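Local coordinates for protein ninB (Enterobacteria phage lambda, PDB 1PC6) that probably takes part in initiating genetic exchange during phage lambda recombination, with functional similarities to the bacterial RecFOR proteins, at residues T5-S10 with R41-N46; Q22-L25 with P31-V34; G54-Q59 with E70-V75; C74-A79 with L113-A118; V85-N88 with G93-V96. One frame throughout, in Å; residues are numbered along the deposited sequence.

In the fold
Along the chain, contact 1 joins strand 4-8 to the start of helix 43-59, and contact 2 lies within the span it closes, at the turn into strand 32-38. Contact 3 follows, between helices 43-59 and 69-80. Contact 4 starts where contact 3 ends, on helix 69-80, and runs to helix 106-122. The centres of contacts 3 and 4 are about 9 Å apart, and both lie where helices 43-59, 69-80 and 106-122 pack together. Contact 5 is the hairpin 84-87/94-97, which falls between the two segments of contact 4. The centres of contacts 2 and 5 are about 43 Å apart. All five contacts touch the second subunit, consistent with a fold built as a dimer.

Contact 1 (T5-S10 with R41-N46); sequences TFEIRS and RSLDQN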
# COMPACT_ATOMS: atom_id res chain seq x y z
N THR A 5 15.18 1.44 -7.36
CA THR A 5 14.79 1.22 -5.99
C THR A 5 15.97 0.79 -5.13
O THR A 5 16.71 -0.12 -5.47
CB THR A 5 13.67 0.16 -5.89
OG1 THR A 5 12.52 0.63 -6.60
CG2 THR A 5 13.31 -0.10 -4.43
N PHE A 6 16.13 1.47 -4.00
CA PHE A 6 17.22 1.16 -3.10
C PHE A 6 16.70 0.91 -1.71
O PHE A 6 16.65 1.81 -0.88
CB PHE A 6 18.22 2.32 -3.03
CG PHE A 6 18.76 2.75 -4.36
CD1 PHE A 6 18.06 3.66 -5.14
CD2 PHE A 6 19.97 2.25 -4.82
CE1 PHE A 6 18.56 4.07 -6.37
CE2 PHE A 6 20.48 2.66 -6.05
CZ PHE A 6 19.77 3.57 -6.83
N GLU A 7 16.28 -0.32 -1.45
CA GLU A 7 15.84 -0.64 -0.11
C GLU A 7 17.11 -0.53 0.72
O GLU A 7 18.10 -1.22 0.44
CB GLU A 7 15.29 -2.06 -0.07
CG GLU A 7 15.46 -2.75 1.26
CD GLU A 7 14.95 -4.17 1.21
OE1 GLU A 7 15.29 -4.90 0.25
OE2 GLU A 7 14.21 -4.56 2.14
N ILE A 8 17.11 0.34 1.72
CA ILE A 8 18.29 0.50 2.56
C ILE A 8 18.30 -0.53 3.67
O ILE A 8 17.49 -0.48 4.60
CB ILE A 8 18.37 1.90 3.15
CG1 ILE A 8 18.45 2.92 2.02
CG2 ILE A 8 19.58 2.01 4.05
CD1 ILE A 8 18.43 4.34 2.50
N ARG A 9 19.23 -1.48 3.55
CA ARG A 9 19.40 -2.55 4.53
C ARG A 9 20.76 -2.37 5.21
O ARG A 9 20.92 -2.70 6.39
CB ARG A 9 19.32 -3.93 3.83
N SER A 10 21.73 -1.81 4.48
CA SER A 10 23.06 -1.57 5.03
C SER A 10 23.63 -0.25 4.53
O SER A 10 23.28 0.20 3.44
CB SER A 10 24.01 -2.71 4.63
OG SER A 10 24.21 -2.70 3.24
N ARG A 41 7.12 -4.10 7.03
CA ARG A 41 7.41 -5.43 6.53
C ARG A 41 8.43 -5.32 5.40
O ARG A 41 8.21 -4.60 4.43
CB ARG A 41 6.12 -6.10 6.04
N SER A 42 9.56 -6.02 5.54
CA SER A 42 10.62 -6.01 4.53
C SER A 42 10.08 -6.01 3.11
O SER A 42 8.94 -6.36 2.87
CB SER A 42 11.52 -7.22 4.70
OG SER A 42 12.31 -7.40 3.54
N LEU A 43 10.94 -5.63 2.17
CA LEU A 43 10.57 -5.58 0.76
C LEU A 43 10.51 -6.99 0.18
O LEU A 43 9.71 -7.29 -0.71
CB LEU A 43 11.62 -4.77 -0.01
CG LEU A 43 11.32 -4.35 -1.44
CD1 LEU A 43 10.25 -3.27 -1.41
CD2 LEU A 43 12.57 -3.82 -2.11
N ASP A 44 11.37 -7.86 0.71
CA ASP A 44 11.44 -9.23 0.26
C ASP A 44 10.25 -10.02 0.80
O ASP A 44 9.64 -10.80 0.09
CB ASP A 44 12.75 -9.87 0.73
CG ASP A 44 13.25 -10.95 -0.21
OD1 ASP A 44 14.26 -11.60 0.11
OD2 ASP A 44 12.62 -11.13 -1.27
N GLN A 45 9.92 -9.80 2.07
CA GLN A 45 8.79 -10.48 2.69
C GLN A 45 7.56 -10.32 1.80
O GLN A 45 6.93 -11.30 1.41
CB GLN A 45 8.46 -9.88 4.05
CG GLN A 45 9.48 -10.09 5.13
CD GLN A 45 8.97 -9.60 6.47
OE1 GLN A 45 8.67 -8.42 6.64
NE2 GLN A 45 8.85 -10.52 7.42
N ASN A 46 7.23 -9.07 1.48
CA ASN A 46 6.08 -8.77 0.64
C ASN A 46 6.00 -9.64 -0.60
O ASN A 46 4.95 -10.19 -0.90
CB ASN A 46 6.06 -7.30 0.26
CG ASN A 46 5.16 -6.48 1.16
OD1 ASN A 46 5.35 -6.42 2.38
ND2 ASN A 46 4.16 -5.84 0.57
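Glu7 and Leu43 hold this contact together. Their side chains run alongside each other, head to tail, and most of the surface buried here is theirs. The Glu7 carboxylate lies against the near part of Leu43. OE2 of Glu7 is 3.4 Å from CB of Leu43. The far part of Leu43 reaches back along the glutamate, with CD2 of Leu43 3.8 Å from CB of Glu7. Glu7 can reach this far because its chain is straight beyond CG (chi2 -178°). OE2 of Glu7 also accepts a weak hydrogen bond of 3.4 Å from N of Leu43.

Leu43 is the first residue of helix 43-59, and Ser42 is its N-cap. OG of Ser42 accepts from N of Asp44 at 3.0 Å. In return, OE1 of Gln45 takes a weak bond from N of Ser42. Together these make a capping box. The Glu7 carboxylate adds an acceptor from outside the helix. Its negative charge at the positive end of the helix dipole is probably favourable.

Packing thins out toward Thr5. CG2 of Thr5 comes no closer than 4.4 Å to CD2 of Leu43, and Thr5 is exposed. The other face of strand 4-8 is covered: the Phe6 ring packs on Asn16, Ala17 and Ala20 of helix 11-22. The strand also pairs antiparallel with a strand of the second subunit, and Val33 of that subunit packs on Glu7.

Contact 2 (Q22-L25 with P31-V34); sequences QQIL and PIVV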
# COMPACT_ATOMS: atom_id res chain seq x y z
N GLN A 22 22.46 11.78 -6.33
CA GLN A 22 23.38 12.85 -6.72
C GLN A 22 23.58 12.83 -8.23
O GLN A 22 23.69 13.88 -8.87
CB GLN A 22 24.75 12.69 -6.01
N GLN A 23 23.60 11.63 -8.80
CA GLN A 23 23.79 11.46 -10.24
C GLN A 23 22.59 12.00 -11.03
O GLN A 23 22.52 11.86 -12.25
CB GLN A 23 24.03 9.98 -10.57
N ILE A 24 21.65 12.63 -10.33
CA ILE A 24 20.46 13.17 -10.98
C ILE A 24 20.70 14.55 -11.61
O ILE A 24 21.46 15.37 -11.09
CB ILE A 24 19.27 13.26 -9.96
CG1 ILE A 24 18.90 11.86 -9.46
CG2 ILE A 24 18.07 13.91 -10.62
CD1 ILE A 24 17.87 11.84 -8.36
N LEU A 25 20.05 14.77 -12.74
CA LEU A 25 20.16 16.04 -13.45
C LEU A 25 18.88 16.82 -13.19
O LEU A 25 17.83 16.51 -13.74
CB LEU A 25 20.31 15.78 -14.95
CG LEU A 25 20.05 16.93 -15.94
CD1 LEU A 25 21.03 18.06 -15.74
CD2 LEU A 25 20.17 16.38 -17.36
N PRO A 31 10.67 17.27 -14.03
CA PRO A 31 11.41 16.83 -12.84
C PRO A 31 11.17 15.37 -12.50
O PRO A 31 10.12 14.80 -12.86
CB PRO A 31 10.90 17.77 -11.76
CG PRO A 31 9.49 17.99 -12.15
CD PRO A 31 9.59 18.20 -13.65
N ILE A 32 12.14 14.75 -11.82
CA ILE A 32 12.02 13.36 -11.41
C ILE A 32 11.82 13.28 -9.90
O ILE A 32 12.27 14.16 -9.15
CB ILE A 32 13.25 12.49 -11.84
CG1 ILE A 32 14.48 12.83 -11.01
CG2 ILE A 32 13.55 12.72 -13.32
CD1 ILE A 32 15.61 11.87 -11.25
N VAL A 33 11.13 12.23 -9.47
CA VAL A 33 10.79 12.04 -8.08
C VAL A 33 11.64 11.06 -7.29
O VAL A 33 11.81 9.90 -7.68
CB VAL A 33 9.30 11.60 -7.96
CG1 VAL A 33 8.99 11.09 -6.56
CG2 VAL A 33 8.38 12.77 -8.29
N VAL A 34 12.17 11.54 -6.17
CA VAL A 34 12.97 10.72 -5.26
C VAL A 34 12.09 10.56 -4.03
O VAL A 34 12.03 11.44 -3.18
CB VAL A 34 14.27 11.40 -4.83
CG1 VAL A 34 14.93 10.59 -3.74
CG2 VAL A 34 15.20 11.53 -6.02
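Ile24 and Ile32 meet through different first torsions. In Ile24, chi1 of -63° sets CG1 beside the backbone N and turns CG2 away from that N. Both branches then face strand 32-38. In Ile32, chi1 of 72° puts CG1 between its own N and carbonyl carbon, and the extended chi2 carries CD1 outward to Ile24. The two side chains point at each other, tip to tip. CD1 of Ile32 lies 3.3 Å from CG2 of Ile24 and 3.7 Å from CD1 of Ile24, so it sits against both branches. CG1 of Ile32 follows behind, 3.8 Å from CG2 of Ile24.

The contact closes the connection between helix 11-22 and strand 32-38. Ile24 lies in the loop after helix 11-22, before strand 32-38. No hydrogen bond joins the two segments, and apolar side chains alone make the link.

Val34 adds the second apolar partner, two residues further along the strand on the same side as Ile32. Its CG2 lies 3.6 Å from CD1 of Ile24, and the two side chains meet at a slant. Val33, between them, points the other way and packs on Thr5 of the second subunit. Residues 32-34 pair antiparallel with a strand of that subunit. Ile8 of the second subunit packs on both Ile24 and Val34.

Contact 3 (G54-Q59 with E70-V75); sequences GDVSRQ and ESWKCV. With BME (beta-mercaptoethanol), chain C.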
# COMPACT_ATOMS: atom_id res chain seq x y z
N GLY A 54 -1.40 -14.71 -4.51
CA GLY A 54 -1.60 -14.94 -5.93
C GLY A 54 -1.87 -16.40 -6.25
O GLY A 54 -2.78 -16.71 -7.01
N ASP A 55 -1.08 -17.28 -5.65
CA ASP A 55 -1.21 -18.72 -5.85
C ASP A 55 -2.58 -19.19 -5.40
O ASP A 55 -3.28 -19.88 -6.14
CB ASP A 55 -0.14 -19.48 -5.07
CG ASP A 55 1.24 -19.33 -5.68
OD1 ASP A 55 2.24 -19.54 -4.96
OD2 ASP A 55 1.31 -19.00 -6.88
N VAL A 56 -2.95 -18.83 -4.18
CA VAL A 56 -4.24 -19.22 -3.66
C VAL A 56 -5.31 -18.67 -4.58
O VAL A 56 -6.30 -19.32 -4.88
CB VAL A 56 -4.46 -18.66 -2.26
CG1 VAL A 56 -5.91 -18.87 -1.83
CG2 VAL A 56 -3.52 -19.32 -1.28
N SER A 57 -5.08 -17.44 -5.03
CA SER A 57 -5.99 -16.75 -5.92
C SER A 57 -6.26 -17.60 -7.13
O SER A 57 -7.40 -17.87 -7.49
CB SER A 57 -5.38 -15.43 -6.36
OG SER A 57 -6.22 -14.74 -7.27
N ARG A 58 -5.17 -18.02 -7.76
CA ARG A 58 -5.25 -18.84 -8.95
C ARG A 58 -5.74 -20.26 -8.73
O ARG A 58 -6.47 -20.82 -9.55
CB ARG A 58 -3.86 -18.93 -9.61
CG ARG A 58 -3.46 -17.76 -10.49
CD ARG A 58 -2.12 -18.02 -11.15
NE ARG A 58 -1.02 -18.03 -10.18
CZ ARG A 58 -0.57 -16.95 -9.55
NH1 ARG A 58 -1.10 -15.76 -9.80
NH2 ARG A 58 0.42 -17.05 -8.66
N GLN A 59 -5.36 -20.86 -7.61
CA GLN A 59 -5.70 -22.25 -7.37
C GLN A 59 -6.94 -22.63 -6.60
O GLN A 59 -7.58 -23.62 -6.93
CB GLN A 59 -4.48 -22.95 -6.77
CG GLN A 59 -3.25 -22.83 -7.65
CD GLN A 59 -2.03 -23.48 -7.07
OE1 GLN A 59 -2.06 -24.64 -6.66
NE2 GLN A 59 -0.92 -22.75 -7.03
N GLU A 70 -5.83 -9.36 -3.52
CA GLU A 70 -6.27 -8.35 -2.56
C GLU A 70 -7.43 -8.86 -1.74
O GLU A 70 -7.44 -8.75 -0.52
CB GLU A 70 -6.69 -7.07 -3.29
CG GLU A 70 -5.64 -6.52 -4.24
CD GLU A 70 -5.77 -5.01 -4.45
OE1 GLU A 70 -5.59 -4.28 -3.45
OE2 GLU A 70 -6.05 -4.58 -5.59
N SER A 71 -8.41 -9.43 -2.43
CA SER A 71 -9.59 -9.97 -1.79
C SER A 71 -9.19 -11.08 -0.82
O SER A 71 -9.78 -11.19 0.25
CB SER A 71 -10.56 -10.51 -2.84
OG SER A 71 -10.97 -9.49 -3.75
N TRP A 72 -8.21 -11.91 -1.18
CA TRP A 72 -7.78 -12.99 -0.30
C TRP A 72 -7.05 -12.45 0.93
O TRP A 72 -7.07 -13.07 2.00
CB TRP A 72 -6.89 -13.99 -1.03
CG TRP A 72 -7.63 -15.12 -1.70
CD1 TRP A 72 -7.80 -15.31 -3.05
CD2 TRP A 72 -8.29 -16.23 -1.07
NE1 TRP A 72 -8.52 -16.45 -3.28
CE2 TRP A 72 -8.83 -17.03 -2.08
CE3 TRP A 72 -8.47 -16.61 0.27
CZ2 TRP A 72 -9.55 -18.21 -1.81
CZ3 TRP A 72 -9.18 -17.77 0.54
CH2 TRP A 72 -9.71 -18.56 -0.49
N LYS A 73 -6.40 -11.29 0.80
CA LYS A 73 -5.69 -10.72 1.94
C LYS A 73 -6.73 -10.38 3.00
O LYS A 73 -6.53 -10.64 4.19
CB LYS A 73 -4.91 -9.47 1.53
CG LYS A 73 -3.97 -8.94 2.61
CD LYS A 73 -2.97 -7.93 2.06
CE LYS A 73 -3.56 -6.55 1.76
NZ LYS A 73 -3.66 -5.66 2.96
N CYS A 74 -7.86 -9.83 2.56
CA CYS A 74 -8.96 -9.48 3.46
C CYS A 74 -9.44 -10.70 4.25
O CYS A 74 -9.46 -10.69 5.48
CB CYS A 74 -10.14 -8.92 2.67
SG CYS A 74 -10.16 -7.15 2.49
N VAL A 75 -9.85 -11.73 3.52
CA VAL A 75 -10.35 -12.95 4.12
C VAL A 75 -9.35 -13.47 5.14
O VAL A 75 -9.71 -13.79 6.28
CB VAL A 75 -10.59 -14.04 3.05
CG1 VAL A 75 -11.24 -15.25 3.68
CG2 VAL A 75 -11.45 -13.49 1.92
C1 BME C . -6.05 -6.74 4.59
C2 BME C . -7.46 -6.82 5.19
O1 BME C . -6.11 -7.01 3.20
S2 BME C . -8.55 -5.59 4.41
O HOH W 1 -9.65 -17.52 -5.79
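A water bridges Ser57 and Trp72. It lies 2.8 Å from O of Ser57 and accepts from NE1 of Trp72 at 3.0 Å. It sits at the edge of the indole, in the ring plane, where the N-H points. One face of the indole is covered by a methyl. This is CG1 of Val56, 3.6 Å from the centre of the six-membered ring and 16° off its normal, a CH-pi contact. The valine branch gets there by lying anti to its own backbone N (chi1 170°). CA of Ser57 also touches the pyrrole part, 3.7 Å from CD1 of Trp72, while OG of Ser57 bonds to O of Leu67.

The contact ties helix 43-59 to helix 69-80. Trp62, Phe76 and Phe119 meet the same indole. On another side of helix 69-80, Cys74 carries a covalently linked beta-mercaptoethanol, probably from the crystallisation liquor. The modelled S-S bond is stretched. Lys73 NZ makes a weak bond to its O1 and a hydrogen bond to Thr101.

The buried indole packs its pi face against Val56, while its N-H is satisfied by the bridging water.

Contact 4 (C74-A79 with L113-A118); sequences CVFTAA and LELIQA
Phe76 buries more surface here than any other residue, and Leu115 and Ile116 receive it. The ring reaches from helix 69-80 to helix 106-122. Chi1 of Phe76 (-79°) sets CG anti to the carbonyl carbon and directs the ring across the gap. CG1 of Ile116 sits over one face of the ring, offset toward the rim. It is 4.1 Å from the ring centre and 18° off the ring normal, which makes a CH-pi contact. The same carbon is 3.9 Å from CG of Phe76. CG2 of Ile116 lies further out along the ring, 4.0 Å from CE2 of Phe76. The two side chains cross at about a right angle.

Leu115 meets the ring at a slant, with CG of Leu115 3.9 Å from CD1 of Phe76. Its CD2 branch goes past the ring to the backbone, 3.6 Å from O of Phe76. That methyl also meets CB of Ala79 at 3.7 Å. Leu115 thus spans one turn of helix 69-80, while Ile116 stays with the ring. Ala79 is at the exposed border. No hydrogen bond crosses between the segments.

The two helix segments cross at 117°, with their axes 9.9 Å apart at closest approach. Helix 43-59 closes one side of this crossing: Leu53 touches both Phe76 and Ile116, and Leu49 and Cys52 touch Ile116. Phe119 meets the Phe76 ring edge-to-face. Leu89 of the second subunit, from the loop of its hairpin, packs on Phe76 and Ala79.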
# COMPACT_ATOMS: atom_id res chain seq x y z
N CYS A 74 -7.86 -9.83 2.56
CA CYS A 74 -8.96 -9.48 3.46
C CYS A 74 -9.44 -10.70 4.25
O CYS A 74 -9.46 -10.69 5.48
CB CYS A 74 -10.14 -8.92 2.67
SG CYS A 74 -10.16 -7.15 2.49
N VAL A 75 -9.85 -11.73 3.52
CA VAL A 75 -10.35 -12.95 4.12
C VAL A 75 -9.35 -13.47 5.14
O VAL A 75 -9.71 -13.79 6.28
CB VAL A 75 -10.59 -14.04 3.05
CG1 VAL A 75 -11.24 -15.25 3.68
CG2 VAL A 75 -11.45 -13.49 1.92
N PHE A 76 -8.09 -13.55 4.74
CA PHE A 76 -7.09 -14.05 5.65
C PHE A 76 -6.93 -13.12 6.83
O PHE A 76 -6.93 -13.56 7.96
CB PHE A 76 -5.76 -14.27 4.93
CG PHE A 76 -5.71 -15.54 4.13
CD1 PHE A 76 -5.90 -16.77 4.76
CD2 PHE A 76 -5.51 -15.51 2.76
CE1 PHE A 76 -5.89 -17.96 4.02
CE2 PHE A 76 -5.50 -16.70 2.01
CZ PHE A 76 -5.69 -17.92 2.64
N THR A 77 -6.80 -11.82 6.58
CA THR A 77 -6.65 -10.88 7.68
C THR A 77 -7.89 -10.92 8.57
O THR A 77 -7.80 -10.77 9.78
CB THR A 77 -6.46 -9.46 7.15
OG1 THR A 77 -5.24 -9.39 6.41
CG2 THR A 77 -6.42 -8.48 8.30
N ALA A 78 -9.06 -11.12 7.95
CA ALA A 78 -10.30 -11.17 8.70
C ALA A 78 -10.29 -12.32 9.70
O ALA A 78 -10.92 -12.24 10.74
CB ALA A 78 -11.47 -11.34 7.75
N ALA A 79 -9.57 -13.38 9.37
CA ALA A 79 -9.47 -14.56 10.23
C ALA A 79 -8.61 -14.33 11.48
O ALA A 79 -8.69 -15.09 12.45
CB ALA A 79 -8.91 -15.75 9.43
N LEU A 113 1.15 -14.85 7.40
CA LEU A 113 1.86 -15.70 6.44
C LEU A 113 1.71 -17.18 6.79
O LEU A 113 1.65 -18.03 5.90
CB LEU A 113 3.35 -15.33 6.42
CG LEU A 113 3.81 -14.08 5.64
CD1 LEU A 113 5.29 -13.86 5.88
CD2 LEU A 113 3.56 -14.26 4.16
N GLU A 114 1.65 -17.47 8.08
CA GLU A 114 1.49 -18.85 8.56
C GLU A 114 0.09 -19.33 8.18
O GLU A 114 -0.09 -20.45 7.67
CB GLU A 114 1.70 -18.92 10.09
N LEU A 115 -0.89 -18.47 8.43
CA LEU A 115 -2.26 -18.79 8.10
C LEU A 115 -2.35 -19.10 6.61
O LEU A 115 -2.79 -20.19 6.21
CB LEU A 115 -3.17 -17.62 8.43
CG LEU A 115 -4.65 -17.92 8.23
CD1 LEU A 115 -5.03 -19.17 8.98
CD2 LEU A 115 -5.47 -16.74 8.70
N ILE A 116 -1.92 -18.15 5.78
CA ILE A 116 -1.95 -18.32 4.34
C ILE A 116 -1.25 -19.61 3.89
O ILE A 116 -1.77 -20.36 3.06
CB ILE A 116 -1.28 -17.15 3.62
CG1 ILE A 116 -1.82 -15.83 4.16
CG2 ILE A 116 -1.53 -17.27 2.12
CD1 ILE A 116 -1.21 -14.62 3.50
N GLN A 117 -0.07 -19.88 4.45
CA GLN A 117 0.69 -21.08 4.09
C GLN A 117 -0.04 -22.34 4.53
O GLN A 117 -0.11 -23.31 3.79
CB GLN A 117 2.10 -21.02 4.72
N ALA A 118 -0.59 -22.31 5.75
CA ALA A 118 -1.32 -23.46 6.29
C ALA A 118 -2.59 -23.73 5.47
O ALA A 118 -2.89 -24.87 5.12
CB ALA A 118 -1.68 -23.19 7.75

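Contact 5 (V85-N88 with G93-V96); sequences VVPN and GFVV
Val86 and Val95 form the hydrogen-bonded pair of this antiparallel beta hairpin. N of Val95 gives a straight bond of 2.8 Å to O of Val86 (169° at the hydrogen). N of Val86 gives one of 2.8 Å to O of Val95. The two side chains lie side by side on one face of the hairpin. Val85 and Val96 form a non-hydrogen-bonded pair, with side chains on the other face. CG2 of Val85 meets CG2 of Val96 at 3.6 Å. Two outward carbonyls find partners in the second subunit: O of Val96 takes NE2 of Gln83, and O of Pro87 takes NE1 of Trp62, both of that subunit. Pro87, opposite Phe94, has no N-H to give.

Toward the turn, N of Asn88 donates to O of Gly93 at 3.0 Å. The bond is straight at the hydrogen, but the donor stands above the carbonyl plane. Asn88 also binds the turn with its side chain. OD1 accepts from N of Asn92, and weakly from N of Gly91 and N of Gly93. ND2 of Asn88 donates to a water at 2.8 Å, and that water donates in turn to O of Phe94 at 2.9 Å.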
# COMPACT_ATOMS: atom_id res chain seq x y z
N VAL A 85 -16.18 -1.72 11.94
CA VAL A 85 -17.35 -1.20 11.24
C VAL A 85 -17.49 0.27 11.54
O VAL A 85 -17.23 0.69 12.66
CB VAL A 85 -18.64 -1.89 11.71
CG1 VAL A 85 -19.83 -1.27 11.01
CG2 VAL A 85 -18.56 -3.37 11.41
N VAL A 86 -17.92 1.06 10.56
CA VAL A 86 -18.06 2.49 10.78
C VAL A 86 -19.20 3.09 9.93
O VAL A 86 -19.59 2.51 8.92
CB VAL A 86 -16.70 3.17 10.48
CG1 VAL A 86 -16.47 3.24 8.97
CG2 VAL A 86 -16.64 4.52 11.14
N PRO A 87 -19.76 4.25 10.35
CA PRO A 87 -20.85 4.90 9.61
C PRO A 87 -20.40 5.39 8.24
O PRO A 87 -19.34 5.99 8.13
CB PRO A 87 -21.26 6.05 10.51
CG PRO A 87 -20.92 5.55 11.87
CD PRO A 87 -19.59 4.89 11.67
N ASN A 88 -21.21 5.17 7.21
CA ASN A 88 -20.85 5.62 5.87
C ASN A 88 -20.97 7.14 5.74
O ASN A 88 -21.44 7.81 6.66
CB ASN A 88 -21.69 4.91 4.79
CG ASN A 88 -23.17 5.32 4.79
OD1 ASN A 88 -23.60 6.18 5.55
ND2 ASN A 88 -23.93 4.69 3.91
N GLY A 93 -25.99 4.24 6.41
CA GLY A 93 -25.60 2.86 6.32
C GLY A 93 -24.24 2.73 6.95
O GLY A 93 -23.76 3.64 7.63
N PHE A 94 -23.60 1.60 6.69
CA PHE A 94 -22.31 1.36 7.27
C PHE A 94 -21.29 0.82 6.29
O PHE A 94 -21.63 0.32 5.20
CB PHE A 94 -22.49 0.39 8.46
CG PHE A 94 -23.35 0.96 9.55
CD1 PHE A 94 -22.78 1.68 10.59
CD2 PHE A 94 -24.74 0.86 9.48
CE1 PHE A 94 -23.58 2.31 11.55
CE2 PHE A 94 -25.55 1.49 10.43
CZ PHE A 94 -24.97 2.21 11.47
N VAL A 95 -20.04 0.96 6.68
CA VAL A 95 -18.92 0.47 5.90
C VAL A 95 -18.03 -0.33 6.84
O VAL A 95 -17.66 0.14 7.92
CB VAL A 95 -18.14 1.63 5.22
CG1 VAL A 95 -18.18 2.86 6.08
CG2 VAL A 95 -16.69 1.21 4.98
N VAL A 96 -17.73 -1.56 6.44
CA VAL A 96 -16.89 -2.46 7.21
C VAL A 96 -15.48 -2.37 6.65
O VAL A 96 -15.29 -2.45 5.44
CB VAL A 96 -17.39 -3.90 7.14
CG1 VAL A 96 -16.37 -4.84 7.74
CG2 VAL A 96 -18.71 -4.02 7.88
O HOH W 2 -22.67 2.28 3.29